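Serine protease inhibitor infestin (Triatoma infestans, PDB 2ERW) is a Kazal-type domain of a longer secreted protein and inhibits factor XIIa, a serine protease of blood clotting. Local coordinates at residues V13-S18 / V43-C48; G17-T22 / T35-L40. One frame throughout, in Å; residues are numbered along the deposited sequence.

Interaction 1: V13-S18 / V43-C48; sequences VPVCGS and VHEGRC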
# COMPACT_ATOMS: atom_id res chain seq x y z
N VAL A 13 -6.98 -4.07 4.03
CA VAL A 13 -6.52 -5.19 3.24
C VAL A 13 -5.09 -4.83 2.92
O VAL A 13 -4.77 -4.38 1.82
CB VAL A 13 -7.35 -5.33 1.96
CG1 VAL A 13 -6.83 -6.52 1.15
CG2 VAL A 13 -8.81 -5.51 2.31
N PRO A 14 -4.21 -4.97 3.91
CA PRO A 14 -2.89 -4.39 3.78
C PRO A 14 -2.04 -5.06 2.72
O PRO A 14 -2.08 -6.25 2.52
CB PRO A 14 -2.24 -4.62 5.13
CG PRO A 14 -2.98 -5.83 5.68
CD PRO A 14 -4.41 -5.63 5.22
N VAL A 15 -1.42 -4.20 1.93
CA VAL A 15 -0.53 -4.69 0.88
C VAL A 15 0.73 -3.87 0.93
O VAL A 15 0.73 -2.74 1.40
CB VAL A 15 -1.18 -4.62 -0.51
CG1 VAL A 15 -2.35 -5.57 -0.57
CG2 VAL A 15 -1.67 -3.21 -0.85
N CYS A 16 1.79 -4.46 0.42
CA CYS A 16 3.08 -3.84 0.53
C CYS A 16 3.48 -3.33 -0.82
O CYS A 16 3.50 -4.08 -1.79
CB CYS A 16 4.07 -4.88 1.02
SG CYS A 16 5.72 -4.22 1.15
N GLY A 17 3.80 -2.05 -0.88
CA GLY A 17 4.21 -1.43 -2.11
C GLY A 17 5.69 -1.59 -2.38
O GLY A 17 6.50 -1.84 -1.49
N SER A 18 6.04 -1.39 -3.64
CA SER A 18 7.41 -1.47 -4.06
C SER A 18 8.24 -0.35 -3.46
O SER A 18 9.47 -0.39 -3.54
CB SER A 18 7.46 -1.40 -5.58
OG SER A 18 6.78 -0.26 -6.04
N VAL A 43 3.71 -5.31 -4.27
CA VAL A 43 4.70 -6.37 -4.31
C VAL A 43 4.33 -7.62 -3.55
O VAL A 43 4.70 -8.72 -3.95
CB VAL A 43 6.11 -5.86 -3.93
CG1 VAL A 43 6.52 -4.74 -4.86
CG2 VAL A 43 6.18 -5.43 -2.53
N HIS A 44 3.58 -7.47 -2.46
CA HIS A 44 3.06 -8.64 -1.82
C HIS A 44 1.89 -8.29 -0.96
O HIS A 44 1.72 -7.15 -0.57
CB HIS A 44 4.13 -9.41 -1.03
CG HIS A 44 4.70 -8.68 0.15
ND1 HIS A 44 4.01 -8.53 1.33
CD2 HIS A 44 5.91 -8.12 0.34
CE1 HIS A 44 4.78 -7.90 2.21
NE2 HIS A 44 5.94 -7.64 1.62
N GLU A 45 1.09 -9.30 -0.68
CA GLU A 45 -0.01 -9.16 0.21
C GLU A 45 0.50 -8.94 1.61
O GLU A 45 1.56 -9.45 1.98
CB GLU A 45 -0.83 -10.44 0.14
CG GLU A 45 -2.20 -10.28 0.71
CD GLU A 45 -3.04 -9.43 -0.19
OE1 GLU A 45 -2.58 -9.29 -1.34
OE2 GLU A 45 -4.09 -8.91 0.28
N GLY A 46 -0.27 -8.23 2.40
CA GLY A 46 0.07 -8.03 3.79
C GLY A 46 0.92 -6.80 3.96
O GLY A 46 1.35 -6.18 3.00
N ARG A 47 1.17 -6.45 5.21
CA ARG A 47 2.01 -5.30 5.44
C ARG A 47 3.43 -5.55 4.98
O ARG A 47 3.91 -6.68 4.99
CB ARG A 47 2.08 -4.98 6.93
CG ARG A 47 0.72 -4.80 7.57
CD ARG A 47 0.87 -4.04 8.89
NE ARG A 47 1.36 -2.69 8.65
CZ ARG A 47 0.58 -1.65 8.42
NH1 ARG A 47 -0.74 -1.76 8.45
NH2 ARG A 47 1.13 -0.47 8.16
N CYS A 48 4.12 -4.47 4.62
CA CYS A 48 5.53 -4.60 4.41
C CYS A 48 6.17 -5.10 5.67
O CYS A 48 5.68 -4.85 6.76
CB CYS A 48 6.14 -3.28 4.02
SG CYS A 48 5.52 -2.68 2.46
O HOH W 1 -4.00 -8.12 2.84
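Val15 and Cys16 run antiparallel to Glu45 and His44 in the small disulfide-rich Kazal fold, strand 15-17 pairing here with the end of strand 42-43 and the chain that follows. Cys16 N donates to His44 O at 2.9 Å and Cys16 O takes Val43 N at 2.8 Å, with His44 N a weak second donor to the same oxygen. Val43 and His44 thus both face Cys16, a classic beta bulge. Beyond it, Gly46 N reaches Pro14 O over a more bent path, and a water donates to both Pro14 O and Glu45 OE2.

On the face of the sheet that carries Cys16 and His44, Cys16 CB lies over the imidazole, 3.5 Å from the ring centroid, as a CH-pi contact; SG approaches more obliquely. The ring is held in turn by ND1, which donates almost straight to Glu45 O, 2.7 Å away and in the ring plane. A leucine in place of His44 would probably leave Glu45 O without this donor and the cystine without its aromatic cover. On the face of Val15 and Glu45, the glutamate, bent at chi2 (70°), brings its carboxylate against Val15 CG1, while Val15 also packs on Leu29 of helix 26-35. With SG anti to the backbone N (chi1 179°), Cys16 reaches across to Cys48, and the SG-SG bond of 2.0 Å closes with a chi3 of 102°.

Interaction 2: G17-T22 / T35-L40; sequences GSDGKT and TKVPGL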
# COMPACT_ATOMS: atom_id res chain seq x y z
N GLY A 17 3.80 -2.05 -0.88
CA GLY A 17 4.21 -1.43 -2.11
C GLY A 17 5.69 -1.59 -2.38
O GLY A 17 6.50 -1.84 -1.49
N SER A 18 6.04 -1.39 -3.64
CA SER A 18 7.41 -1.47 -4.06
C SER A 18 8.24 -0.35 -3.46
O SER A 18 9.47 -0.39 -3.54
CB SER A 18 7.46 -1.40 -5.58
OG SER A 18 6.78 -0.26 -6.04
N ASP A 19 7.59 0.64 -2.88
CA ASP A 19 8.28 1.69 -2.15
C ASP A 19 8.59 1.30 -0.72
O ASP A 19 9.15 2.10 0.05
CB ASP A 19 7.45 2.98 -2.17
CG ASP A 19 6.06 2.81 -1.60
OD1 ASP A 19 5.67 1.68 -1.25
OD2 ASP A 19 5.37 3.83 -1.49
N GLY A 20 8.24 0.08 -0.34
CA GLY A 20 8.46 -0.36 1.01
C GLY A 20 7.44 0.17 1.99
O GLY A 20 7.61 0.01 3.19
N LYS A 21 6.37 0.77 1.48
CA LYS A 21 5.31 1.30 2.32
C LYS A 21 4.12 0.39 2.25
O LYS A 21 3.76 -0.10 1.19
CB LYS A 21 4.90 2.68 1.83
CG LYS A 21 3.83 3.35 2.64
CD LYS A 21 3.68 4.80 2.22
CE LYS A 21 2.65 5.52 3.06
NZ LYS A 21 2.65 6.98 2.83
N THR A 22 3.48 0.17 3.39
CA THR A 22 2.24 -0.54 3.43
C THR A 22 1.13 0.38 3.02
O THR A 22 1.07 1.51 3.40
CB THR A 22 1.97 -1.05 4.82
OG1 THR A 22 3.03 -1.95 5.17
CG2 THR A 22 0.65 -1.76 4.90
N THR A 35 -0.78 9.12 -7.98
CA THR A 35 -0.72 10.50 -7.50
C THR A 35 0.51 10.83 -6.67
O THR A 35 0.90 11.99 -6.57
CB THR A 35 -1.96 10.85 -6.64
OG1 THR A 35 -1.99 10.01 -5.49
CG2 THR A 35 -3.24 10.66 -7.44
N LYS A 36 1.14 9.81 -6.08
CA LYS A 36 2.23 10.07 -5.16
C LYS A 36 3.54 9.41 -5.51
O LYS A 36 4.60 9.98 -5.31
CB LYS A 36 1.84 9.63 -3.75
CG LYS A 36 1.07 10.68 -2.99
CD LYS A 36 0.76 10.14 -1.60
CE LYS A 36 -0.08 11.10 -0.79
NZ LYS A 36 -0.51 10.45 0.48
N VAL A 37 3.47 8.18 -6.01
CA VAL A 37 4.67 7.37 -6.17
C VAL A 37 4.66 6.77 -7.56
O VAL A 37 4.08 5.71 -7.77
CB VAL A 37 4.74 6.23 -5.14
CG1 VAL A 37 6.04 5.46 -5.26
CG2 VAL A 37 4.54 6.78 -3.71
N PRO A 38 5.28 7.45 -8.52
CA PRO A 38 5.30 6.88 -9.85
C PRO A 38 5.92 5.51 -9.86
O PRO A 38 6.97 5.29 -9.25
CB PRO A 38 6.20 7.84 -10.61
CG PRO A 38 6.06 9.12 -9.85
CD PRO A 38 5.96 8.75 -8.45
N GLY A 39 5.25 4.58 -10.52
CA GLY A 39 5.80 3.25 -10.73
C GLY A 39 5.50 2.34 -9.56
O GLY A 39 5.93 1.20 -9.54
N LEU A 40 4.75 2.84 -8.58
CA LEU A 40 4.46 2.04 -7.42
C LEU A 40 3.74 0.78 -7.82
O LEU A 40 2.77 0.82 -8.56
CB LEU A 40 3.57 2.82 -6.47
CG LEU A 40 3.17 2.12 -5.19
CD1 LEU A 40 4.39 1.81 -4.35
CD2 LEU A 40 2.24 3.03 -4.44
O HOH W 2 0.40 7.79 0.43
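Leu40 pushes its CD1 methyl against the Asp19 carboxylate, 3.4 Å from OD1, and the same methyl comes within 3.9 Å of Gly17 CA. Its CG stands anti to the backbone N (chi1 -180°), and the next torsion, 62°, turns CD1 to the 17-22 loop; the side chain also packs on Leu29, Ala32 and Ala33 of helix 26-35. Gly17, having no side chain, lets Leu40 CD1 come this close to its CA.

Asp19 CG sits between its own N and carbonyl carbon (chi1 57°), which folds the carboxylate back over the turn. There OD1 accepts Lys21 N at 3.0 Å from above the carboxylate plane, an Asx turn overlapping the end of the type I turn of Gly17 to Gly20, whose Gly20 N bonds Gly17 O. OD2 is hydrogen-bonded to the Tyr23 hydroxyl and lies 3.8 Å from Val37 CG2, the Val37 side chain crossing that of Asp19 at about a right angle.

In this Kazal domain the contact joins the loop between strands 15-17 and 22-23 to the connection from helix 26-35 to strand 42-43. That connection makes a type II turn, with Leu40 N bonded to Val37 O at 3.1 Å. Ser18 OG passes 3.5 Å from Leu40 CA, while its hydrogen-bond partner is Lys41 N. Farther out, a water accepts from Lys36 NZ at 2.8 Å and, weakly, from Lys21 NZ.

Gly17 and Ser18 belong to both contacts, whose centres lie about 10 Å apart: interaction 1 pairs strand 15-17, which ends at Gly17, with 43-48, and interaction 2 sets the turn they begin against 35-40. The two also touch directly. Cys48 N lies 2.8 Å from Thr22 OG1, a probable hydrogen bond, and Cys48 SG packs 3.4 Å from Lys21 O, so the cystine of interaction 1 lies against the 17-22 loop. Helix 26-35 ties them further, because Leu29 meets Val15 from interaction 1 and Leu40 from interaction 2. Both are internal to the inhibitor domain, and no protease is part of this one-chain assembly.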